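Deacetylase EF_0837 (Enterococcus faecalis, PDB 2ICS) is a binuclear zinc amidohydrolase-type enzyme that deacetylates acetyl-(R)-mandelate, though with very low efficiency in vitro. Local coordinates at residues A[58-63]-A[87-92]; A[69-74]-A[273-278]; A[211-216]-A[254-259]. All coordinates share one frame; numbering follows the deposited sequence.

Contact 1 of 3, residues A[58-63]-A[87-92]; sequences DDHVHC and IDAGTT. With ZN (zinc ion), chain B.
Asp58 O takes the amide of Ile87 (Ile87 N to Asp58 O, 3.1 Å), the first of three backbone bonds that lace these two parallel strands together. At Asp59 and His60 the chain turns a corner; there Ile87 lays its CD1 against CB of Asp59, 3.7 Å away. CB of His60 leaves the chain away from the partner strand, but with CG trans to its own N (chi1 -172°) the imidazole comes back alongside Ala89. The methyl CB of Ala89 sits over one face of that ring, displaced toward its CD2–NE2 rim, with CD2 of His60 at 3.3 Å. NE2 binds the zinc ion, while Thr210 holds ND1 on the far side of the ring. Val61 is bonded through both its amide and its carbonyl: its N donates to Ile87 O and its O accepts from Ala89 N at 2.7 Å. His62 also gives NE2 to the zinc, and its ND1–H points at OG1 of Thr91, 2.8 Å away, nearly straight (169°) and in the ring plane. That leaves the Thr91 hydroxyl proton for Asp88 OD2, so a chain of hydrogen bonds His62–Thr91–Asp88, together with the zinc at NE2, holds the ring's rotation. Cys63 N reaches the same OD2 on its anti lone pair at 3.1 Å, whereas OD1 takes Thr91 N in an Asx motif. With Asp272, the carbamylated Lys154 and a water completing the zinc's shell, this is the His-X-His motif at the C-terminal end of the first barrel strand, a hallmark of amidohydrolase TIM barrels.

Contact 2 of 3, residues A[69-74]-A[273-278]; sequences LYYDYP and IYIRNR. With ADE (adenine), chain D.
Arg278 grips Asp72 side-on in a two-pronged salt bridge. Arg278 NH2 meets OD1 of Asp72 at 2.8 Å and Arg278 NE meets OD2 of Asp72 at 2.9 Å; both oxygens offer their syn lone pairs, and the two flat groups are turned 31° from each other. A bend at chi3 (73°) in the arginine brings this NE–NH2 edge round to the carboxylate. OD1 takes a second donor, the backbone N of Tyr73, on its anti side. Next to the salt bridge, Ile275 N gives its hydrogen to Tyr71 O (2.8 Å), tying the loop to the first turn of the helix that begins at Ile275.

Around this polar centre Ile275 packs with both its branches. Ile275 CG2 lies over one face of the Tyr71 ring, 3.8 Å from CZ of Tyr71 in a CH-pi contact, and Ile275 CD1 comes up to the edge of Tyr73 with 4.0 Å to CE1. On the other flank Tyr274 receives Tyr70 over the middle of one ring face, the planes inclined at 41°, while Leu69 O lies at its edge. Backbone amides of Arg276 and Asn277 lie over its opposite face, so the ring is sandwiched between the loop and its own helix. From this support Tyr70 extends its hydroxyl to the adenine, with Tyr70 OH 2.7 Å from N1.

The bidentate ion pair probably keeps Asp72 ionised, and the two charges would largely offset each other. Together with the aromatic packing, it ties the loop carrying a ligand-pocket tyrosine to the helix that follows the zinc ligand Asp272.

Contact 3 of 3, residues A[211-216]-A[254-259]; sequences HCFNGK and HVAETA. With ZN (zinc ion), chain C.
Phe213 is the bump of this contact, and the hollow it enters is the side of helix 253-261 formed by Val255, Ala256 and Ala259. Its CG is trans to the carbonyl carbon (chi1 -63°), which sends the ring along the helix flank instead of end-on into it. Ala256 underlies one face: its CA stands over the ring toward the rim, 23° off the normal in a CH-pi contact, and its CB touches CD2 of Phe213 at 3.6 Å. One turn further on, CB of Ala259 meets the outer end of the ring, 3.9 Å from CE1 of Phe213. The opposite ring face is filled by the neighbouring Cys212, whose SG hangs over its centre, so the phenyl is clasped between its own loop and the helix. Ile244 and Tyr298 also pack on Phe213.

The return bump is Val255. Its two methyls spread along the near side of the loop backbone: Val255 CG1 leans on CB of Phe213 at 3.9 Å, while Val255 CG2 slips in beside Asn214 O (3.7 Å) and CA of Gly215 (3.9 Å). That second methyl thus rests against main chain, at Asn214 and at Gly215, which has no side chain. The small alanines let the phenyl lie close to the helix.

Behind this packing the loop begins with a type I turn from His211 to Asn214, closed by Asn214 N to His211 O. At the head of the turn His211 points the other way and binds its zinc ion through NE2 at 2.2 Å; His188 and the carbamylated Lys154 are further ligands.

Across the interface the chemistry is thus apolar: shape and van der Waals contact join the helix to the turn, while the metal is held by His211 at the turn's start, toward the barrel centre.

How the contacts relate
From the N terminus, strand 51-61 enters contact 1, which closes a short loop when strand 83-89 comes alongside. Within that loop, 69-74 sets out on contact 2, closed only about 200 residues later by 273-278, so contacts 1 and 2 cross along the chain. Contact 3, joining the loop after strand 208-210 to helix 253-261, is nested inside contact 2 and follows contact 1 in series. Contacts 1 and 2 meet directly, with His62 NE2 3.1 Å from Tyr70 CE2. Contacts 1 and 3 touch through His60 and His211 and share the water bound to both zinc ions. Together they tie early, middle and late barrel segments around one metal centre.

Contact 1 of 3, residues A[58-63]-A[87-92]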
loop_
_atom_site.group_PDB
_atom_site.type_symbol
_atom_site.label_atom_id
_atom_site.label_comp_id
_atom_site.label_asym_id
_atom_site.label_seq_id
_atom_site.Cartn_x
_atom_site.Cartn_y
_atom_site.Cartn_z
ATOM N N ASP A 58 2.295 3.451 0.814
ATOM C CA ASP A 58 1.184 2.629 1.300
ATOM C C ASP A 58 0.212 2.479 0.133
ATOM O O ASP A 58 -0.568 3.388 -0.127
ATOM C CB ASP A 58 0.481 3.339 2.458
ATOM C CG ASP A 58 -0.411 2.411 3.259
ATOM O OD1 ASP A 58 -0.835 1.366 2.719
ATOM O OD2 ASP A 58 -0.697 2.737 4.433
ATOM N N ASP A 59 0.239 1.342 -0.562
ATOM C CA ASP A 59 -0.636 1.172 -1.721
ATOM C C ASP A 59 -2.081 0.737 -1.471
ATOM O O ASP A 59 -2.769 0.311 -2.395
ATOM C CB ASP A 59 0.015 0.255 -2.776
ATOM C CG ASP A 59 0.085 -1.196 -2.344
ATOM O OD1 ASP A 59 -0.607 -1.576 -1.375
ATOM O OD2 ASP A 59 0.830 -1.959 -2.996
ATOM N N HIS A 60 -2.541 0.811 -0.230
ATOM C CA HIS A 60 -3.935 0.498 0.039
ATOM C C HIS A 60 -4.378 1.431 1.151
ATOM O O HIS A 60 -4.160 1.175 2.336
ATOM C CB HIS A 60 -4.163 -0.964 0.429
ATOM C CG HIS A 60 -5.613 -1.325 0.524
ATOM N ND1 HIS A 60 -6.116 -2.584 0.286
ATOM C CD2 HIS A 60 -6.686 -0.560 0.862
ATOM C CE1 HIS A 60 -7.450 -2.548 0.484
ATOM N NE2 HIS A 60 -7.843 -1.340 0.836
ATOM N N VAL A 61 -5.028 2.513 0.740
ATOM C CA VAL A 61 -5.470 3.544 1.660
ATOM C C VAL A 61 -6.858 4.083 1.290
ATOM O O VAL A 61 -7.361 3.833 0.200
ATOM C CB VAL A 61 -4.430 4.689 1.620
ATOM C CG1 VAL A 61 -5.064 6.008 1.953
ATOM C CG2 VAL A 61 -3.286 4.366 2.555
ATOM N N HIS A 62 -7.466 4.819 2.214
ATOM C CA HIS A 62 -8.758 5.448 1.989
ATOM C C HIS A 62 -8.639 6.857 2.560
ATOM O O HIS A 62 -8.759 7.075 3.769
ATOM C CB HIS A 62 -9.861 4.643 2.665
ATOM C CG HIS A 62 -10.114 3.327 1.999
ATOM N ND1 HIS A 62 -10.648 3.200 0.736
ATOM C CD2 HIS A 62 -9.798 2.067 2.394
ATOM C CE1 HIS A 62 -10.632 1.898 0.407
ATOM N NE2 HIS A 62 -10.127 1.168 1.381
ATOM N N CYS A 63 -8.367 7.812 1.675
ATOM C CA CYS A 63 -8.172 9.187 2.098
ATOM C C CYS A 63 -8.950 10.279 1.366
ATOM O O CYS A 63 -8.450 11.397 1.224
ATOM C CB CYS A 63 -6.677 9.517 2.063
ATOM S SG CYS A 63 -5.904 9.284 0.459
ATOM N N ILE A 87 -1.893 5.426 -2.033
ATOM C CA ILE A 87 -2.789 5.120 -3.123
ATOM C C ILE A 87 -4.138 4.763 -2.533
ATOM O O ILE A 87 -4.269 3.770 -1.811
ATOM C CB ILE A 87 -2.283 3.929 -3.961
ATOM C CG1 ILE A 87 -0.832 4.175 -4.395
ATOM C CG2 ILE A 87 -3.184 3.740 -5.176
ATOM C CD1 ILE A 87 -0.239 3.060 -5.247
ATOM N N ASP A 88 -5.138 5.591 -2.816
ATOM C CA ASP A 88 -6.484 5.343 -2.328
ATOM C C ASP A 88 -7.054 4.147 -3.091
ATOM O O ASP A 88 -7.107 4.161 -4.319
ATOM C CB ASP A 88 -7.349 6.578 -2.537
ATOM C CG ASP A 88 -8.793 6.330 -2.182
ATOM O OD1 ASP A 88 -9.513 5.738 -3.013
ATOM O OD2 ASP A 88 -9.203 6.709 -1.061
ATOM N N ALA A 89 -7.482 3.120 -2.361
ATOM C CA ALA A 89 -7.992 1.898 -2.980
ATOM C C ALA A 89 -9.446 1.893 -3.458
ATOM O O ALA A 89 -10.282 1.137 -2.947
ATOM C CB ALA A 89 -7.755 0.710 -2.045
ATOM N N GLY A 90 -9.745 2.734 -4.445
ATOM C CA GLY A 90 -11.087 2.770 -4.999
ATOM C C GLY A 90 -12.204 3.375 -4.173
ATOM O O GLY A 90 -13.363 2.971 -4.301
ATOM N N THR A 91 -11.880 4.339 -3.324
ATOM C CA THR A 91 -12.917 4.976 -2.524
ATOM C C THR A 91 -13.911 5.638 -3.473
ATOM O O THR A 91 -15.113 5.674 -3.211
ATOM C CB THR A 91 -12.339 6.074 -1.613
ATOM O OG1 THR A 91 -11.389 5.499 -0.709
ATOM C CG2 THR A 91 -13.455 6.743 -0.816
ATOM N N THR A 92 -13.393 6.159 -4.583
ATOM C CA THR A 92 -14.220 6.850 -5.565
ATOM C C THR A 92 -14.303 6.146 -6.900
ATOM O O THR A 92 -13.416 5.382 -7.278
ATOM C CB THR A 92 -13.692 8.275 -5.859
ATOM O OG1 THR A 92 -12.421 8.188 -6.519
ATOM C CG2 THR A 92 -13.533 9.063 -4.576
HETATM ZN ZN ZN B . -9.834 -0.783 1.669
HETATM O O HOH W 1 -10.184 -2.571 2.527
#

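Contact 2 of 3, residues A[69-74]-A[273-278]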
loop_
_atom_site.group_PDB
_atom_site.type_symbol
_atom_site.label_atom_id
_atom_site.label_comp_id
_atom_site.label_asym_id
_atom_site.label_seq_id
_atom_site.Cartn_x
_atom_site.Cartn_y
_atom_site.Cartn_z
ATOM N N LEU A 69 -18.320 7.376 5.702
ATOM C CA LEU A 69 -17.653 6.802 6.867
ATOM C C LEU A 69 -16.219 6.386 6.562
ATOM O O LEU A 69 -15.309 6.616 7.355
ATOM C CB LEU A 69 -18.431 5.579 7.359
ATOM C CG LEU A 69 -19.962 5.663 7.391
ATOM C CD1 LEU A 69 -20.520 4.414 8.064
ATOM C CD2 LEU A 69 -20.406 6.910 8.143
ATOM N N TYR A 70 -16.046 5.768 5.402
ATOM C CA TYR A 70 -14.760 5.273 4.931
ATOM C C TYR A 70 -13.905 6.433 4.396
ATOM O O TYR A 70 -13.894 6.693 3.196
ATOM C CB TYR A 70 -15.032 4.250 3.825
ATOM C CG TYR A 70 -14.249 2.955 3.913
ATOM C CD1 TYR A 70 -14.213 2.205 5.092
ATOM C CD2 TYR A 70 -13.565 2.460 2.801
ATOM C CE1 TYR A 70 -13.508 0.996 5.155
ATOM C CE2 TYR A 70 -12.866 1.255 2.853
ATOM C CZ TYR A 70 -12.837 0.532 4.031
ATOM O OH TYR A 70 -12.117 -0.636 4.087
ATOM N N TYR A 71 -13.181 7.118 5.279
ATOM C CA TYR A 71 -12.359 8.255 4.866
ATOM C C TYR A 71 -11.247 8.578 5.864
ATOM O O TYR A 71 -11.157 7.986 6.939
ATOM C CB TYR A 71 -13.241 9.504 4.732
ATOM C CG TYR A 71 -13.609 10.104 6.078
ATOM C CD1 TYR A 71 -12.841 11.123 6.646
ATOM C CD2 TYR A 71 -14.669 9.591 6.825
ATOM C CE1 TYR A 71 -13.116 11.608 7.928
ATOM C CE2 TYR A 71 -14.951 10.069 8.108
ATOM C CZ TYR A 71 -14.169 11.074 8.654
ATOM O OH TYR A 71 -14.415 11.526 9.937
ATOM N N ASP A 72 -10.409 9.541 5.487
ATOM C CA ASP A 72 -9.338 10.030 6.347
ATOM C C ASP A 72 -8.694 11.230 5.678
ATOM O O ASP A 72 -9.060 11.591 4.560
ATOM C CB ASP A 72 -8.274 8.959 6.612
ATOM C CG ASP A 72 -7.654 9.100 7.995
ATOM O OD1 ASP A 72 -7.534 10.255 8.472
ATOM O OD2 ASP A 72 -7.287 8.068 8.604
ATOM N N TYR A 73 -7.737 11.850 6.360
ATOM C CA TYR A 73 -7.051 13.010 5.813
ATOM C C TYR A 73 -5.657 12.602 5.369
ATOM O O TYR A 73 -4.838 12.166 6.177
ATOM C CB TYR A 73 -6.986 14.128 6.852
ATOM C CG TYR A 73 -8.346 14.483 7.403
ATOM C CD1 TYR A 73 -8.884 13.781 8.479
ATOM C CD2 TYR A 73 -9.128 15.481 6.809
ATOM C CE1 TYR A 73 -10.166 14.053 8.952
ATOM C CE2 TYR A 73 -10.419 15.763 7.273
ATOM C CZ TYR A 73 -10.927 15.041 8.342
ATOM O OH TYR A 73 -12.197 15.283 8.795
ATOM N N PRO A 74 -5.376 12.740 4.064
ATOM C CA PRO A 74 -4.105 12.401 3.423
ATOM C C PRO A 74 -2.839 12.593 4.254
ATOM O O PRO A 74 -2.053 11.660 4.426
ATOM C CB PRO A 74 -4.119 13.271 2.175
ATOM C CG PRO A 74 -5.555 13.217 1.788
ATOM C CD PRO A 74 -6.264 13.437 3.113
ATOM N N ILE A 273 -5.958 1.529 5.782
ATOM C CA ILE A 273 -6.245 2.456 6.861
ATOM C C ILE A 273 -7.283 3.522 6.503
ATOM O O ILE A 273 -7.415 3.930 5.347
ATOM C CB ILE A 273 -4.938 3.171 7.272
ATOM C CG1 ILE A 273 -5.129 3.963 8.558
ATOM C CG2 ILE A 273 -4.491 4.122 6.149
ATOM C CD1 ILE A 273 -3.822 4.548 9.084
ATOM N N TYR A 274 -8.032 3.943 7.511
ATOM C CA TYR A 274 -9.005 5.019 7.370
ATOM C C TYR A 274 -9.138 5.537 8.798
ATOM O O TYR A 274 -8.729 4.849 9.741
ATOM C CB TYR A 274 -10.325 4.536 6.744
ATOM C CG TYR A 274 -11.280 3.770 7.614
ATOM C CD1 TYR A 274 -12.456 4.366 8.072
ATOM C CD2 TYR A 274 -11.054 2.432 7.919
ATOM C CE1 TYR A 274 -13.386 3.641 8.809
ATOM C CE2 TYR A 274 -11.975 1.698 8.656
ATOM C CZ TYR A 274 -13.139 2.306 9.098
ATOM O OH TYR A 274 -14.056 1.580 9.822
ATOM N N ILE A 275 -9.671 6.741 8.966
ATOM C CA ILE A 275 -9.731 7.353 10.285
ATOM C C ILE A 275 -10.101 6.470 11.478
ATOM O O ILE A 275 -9.457 6.553 12.522
ATOM C CB ILE A 275 -10.627 8.623 10.266
ATOM C CG1 ILE A 275 -10.321 9.482 11.496
ATOM C CG2 ILE A 275 -12.106 8.245 10.231
ATOM C CD1 ILE A 275 -10.757 10.934 11.362
ATOM N N ARG A 276 -11.101 5.612 11.328
ATOM C CA ARG A 276 -11.525 4.758 12.433
ATOM C C ARG A 276 -10.505 3.726 12.906
ATOM O O ARG A 276 -10.244 3.633 14.110
ATOM C CB ARG A 276 -12.848 4.060 12.092
ATOM C CG ARG A 276 -14.012 5.029 11.901
ATOM C CD ARG A 276 -15.325 4.312 11.576
ATOM N NE ARG A 276 -15.768 3.443 12.663
ATOM C CZ ARG A 276 -16.924 2.783 12.671
ATOM N NH1 ARG A 276 -17.764 2.890 11.646
ATOM N NH2 ARG A 276 -17.242 2.013 13.707
ATOM N N ASN A 277 -9.922 2.948 11.995
ATOM C CA ASN A 277 -8.942 1.967 12.453
ATOM C C ASN A 277 -7.586 2.600 12.738
ATOM O O ASN A 277 -6.720 1.969 13.335
ATOM C CB ASN A 277 -8.799 0.777 11.480
ATOM C CG ASN A 277 -8.354 1.183 10.091
ATOM O OD1 ASN A 277 -7.479 2.025 9.925
ATOM N ND2 ASN A 277 -8.943 0.553 9.080
ATOM N N ARG A 278 -7.407 3.855 12.328
ATOM C CA ARG A 278 -6.156 4.565 12.597
ATOM C C ARG A 278 -6.194 5.130 14.013
ATOM O O ARG A 278 -5.229 5.005 14.769
ATOM C CB ARG A 278 -5.941 5.732 11.618
ATOM C CG ARG A 278 -4.958 6.780 12.163
ATOM C CD ARG A 278 -4.515 7.806 11.129
ATOM N NE ARG A 278 -5.548 8.781 10.787
ATOM C CZ ARG A 278 -5.915 9.803 11.559
ATOM N NH1 ARG A 278 -5.334 10.002 12.740
ATOM N NH2 ARG A 278 -6.863 10.634 11.143
HETATM N N9 ADE D . -16.655 -5.523 4.763
HETATM C C8 ADE D . -15.867 -6.496 4.215
HETATM N N7 ADE D . -14.768 -5.977 3.742
HETATM C C5 ADE D . -14.775 -4.639 3.953
HETATM C C6 ADE D . -13.884 -3.563 3.670
HETATM N N6 ADE D . -12.680 -3.795 3.027
HETATM N N1 ADE D . -14.238 -2.310 4.043
HETATM C C2 ADE D . -15.401 -2.058 4.669
HETATM N N3 ADE D . -16.265 -3.040 4.952
HETATM C C4 ADE D . -15.998 -4.325 4.617
#

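Contact 3 of 3, residues A[211-216]-A[254-259]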
loop_
_atom_site.group_PDB
_atom_site.type_symbol
_atom_site.label_atom_id
_atom_site.label_comp_id
_atom_site.label_asym_id
_atom_site.label_seq_id
_atom_site.Cartn_x
_atom_site.Cartn_y
_atom_site.Cartn_z
ATOM N N HIS A 211 -5.532 -7.906 1.165
ATOM C CA HIS A 211 -6.128 -8.627 2.294
ATOM C C HIS A 211 -5.667 -10.085 2.219
ATOM O O HIS A 211 -6.336 -10.994 2.715
ATOM C CB HIS A 211 -7.662 -8.607 2.240
ATOM C CG HIS A 211 -8.256 -7.238 2.199
ATOM N ND1 HIS A 211 -7.751 -6.154 2.884
ATOM C CD2 HIS A 211 -9.379 -6.793 1.581
ATOM C CE1 HIS A 211 -8.565 -5.116 2.670
ATOM N NE2 HIS A 211 -9.567 -5.456 1.884
ATOM N N CYS A 212 -4.509 -10.302 1.605
ATOM C CA CYS A 212 -3.979 -11.647 1.406
ATOM C C CYS A 212 -3.912 -12.565 2.629
ATOM O O CYS A 212 -4.105 -13.772 2.495
ATOM C CB CYS A 212 -2.602 -11.574 0.734
ATOM S SG CYS A 212 -1.270 -10.842 1.724
ATOM N N PHE A 213 -3.631 -12.018 3.810
ATOM C CA PHE A 213 -3.563 -12.853 5.001
ATOM C C PHE A 213 -4.748 -12.675 5.942
ATOM O O PHE A 213 -4.579 -12.693 7.160
ATOM C CB PHE A 213 -2.258 -12.607 5.774
ATOM C CG PHE A 213 -1.005 -12.971 5.008
ATOM C CD1 PHE A 213 -1.022 -13.967 4.029
ATOM C CD2 PHE A 213 0.197 -12.319 5.276
ATOM C CE1 PHE A 213 0.137 -14.306 3.329
ATOM C CE2 PHE A 213 1.362 -12.649 4.584
ATOM C CZ PHE A 213 1.336 -13.643 3.609
ATOM N N ASN A 214 -5.949 -12.505 5.393
ATOM C CA ASN A 214 -7.118 -12.356 6.249
ATOM C C ASN A 214 -7.435 -13.728 6.846
ATOM O O ASN A 214 -7.117 -14.759 6.249
ATOM C CB ASN A 214 -8.321 -11.806 5.467
ATOM C CG ASN A 214 -8.899 -12.806 4.483
ATOM O OD1 ASN A 214 -8.832 -12.609 3.262
ATOM N ND2 ASN A 214 -9.482 -13.878 5.002
ATOM N N GLY A 215 -8.053 -13.740 8.023
ATOM C CA GLY A 215 -8.353 -15.002 8.677
ATOM C C GLY A 215 -9.733 -15.589 8.466
ATOM O O GLY A 215 -10.129 -16.503 9.182
ATOM N N LYS A 216 -10.472 -15.076 7.491
ATOM C CA LYS A 216 -11.810 -15.585 7.219
ATOM C C LYS A 216 -11.739 -17.005 6.647
ATOM O O LYS A 216 -10.684 -17.446 6.182
ATOM C CB LYS A 216 -12.527 -14.639 6.247
ATOM C CG LYS A 216 -12.629 -13.214 6.782
ATOM C CD LYS A 216 -13.223 -12.231 5.771
ATOM C CE LYS A 216 -13.215 -10.808 6.339
ATOM N NZ LYS A 216 -13.630 -9.754 5.361
ATOM N N HIS A 254 -1.915 -15.586 12.719
ATOM C CA HIS A 254 -1.762 -17.014 12.487
ATOM C C HIS A 254 -1.597 -17.335 11.005
ATOM O O HIS A 254 -0.766 -18.165 10.625
ATOM C CB HIS A 254 -2.957 -17.782 13.047
ATOM C CG HIS A 254 -2.819 -19.266 12.920
ATOM N ND1 HIS A 254 -1.832 -19.976 13.568
ATOM C CD2 HIS A 254 -3.497 -20.164 12.166
ATOM C CE1 HIS A 254 -1.906 -21.248 13.218
ATOM N NE2 HIS A 254 -2.907 -21.388 12.366
ATOM N N VAL A 255 -2.382 -16.667 10.167
ATOM C CA VAL A 255 -2.314 -16.900 8.732
ATOM C C VAL A 255 -0.954 -16.493 8.156
ATOM O O VAL A 255 -0.353 -17.236 7.374
ATOM C CB VAL A 255 -3.442 -16.140 8.006
ATOM C CG1 VAL A 255 -3.314 -16.319 6.502
ATOM C CG2 VAL A 255 -4.801 -16.656 8.487
ATOM N N ALA A 256 -0.479 -15.315 8.551
ATOM C CA ALA A 256 0.809 -14.798 8.088
ATOM C C ALA A 256 1.953 -15.682 8.565
ATOM O O ALA A 256 2.911 -15.931 7.825
ATOM C CB ALA A 256 1.013 -13.360 8.594
ATOM N N GLU A 257 1.854 -16.147 9.807
ATOM C CA GLU A 257 2.881 -17.003 10.382
ATOM C C GLU A 257 2.879 -18.352 9.688
ATOM O O GLU A 257 3.937 -18.888 9.363
ATOM C CB GLU A 257 2.651 -17.176 11.886
ATOM C CG GLU A 257 2.750 -15.869 12.666
ATOM C CD GLU A 257 2.280 -15.997 14.103
ATOM O OE1 GLU A 257 1.329 -16.770 14.357
ATOM O OE2 GLU A 257 2.847 -15.308 14.978
ATOM N N THR A 258 1.692 -18.903 9.455
ATOM C CA THR A 258 1.597 -20.192 8.783
ATOM C C THR A 258 2.191 -20.071 7.392
ATOM O O THR A 258 2.974 -20.920 6.966
ATOM C CB THR A 258 0.140 -20.663 8.669
ATOM O OG1 THR A 258 -0.391 -20.871 9.980
ATOM C CG2 THR A 258 0.057 -21.967 7.886
ATOM N N ALA A 259 1.828 -19.006 6.684
ATOM C CA ALA A 259 2.345 -18.788 5.339
ATOM C C ALA A 259 3.871 -18.732 5.340
ATOM O O ALA A 259 4.520 -19.353 4.494
ATOM C CB ALA A 259 1.764 -17.499 4.754
HETATM ZN ZN ZN C . -11.143 -4.097 1.204
HETATM O O HOH W 1 -10.184 -2.571 2.527
#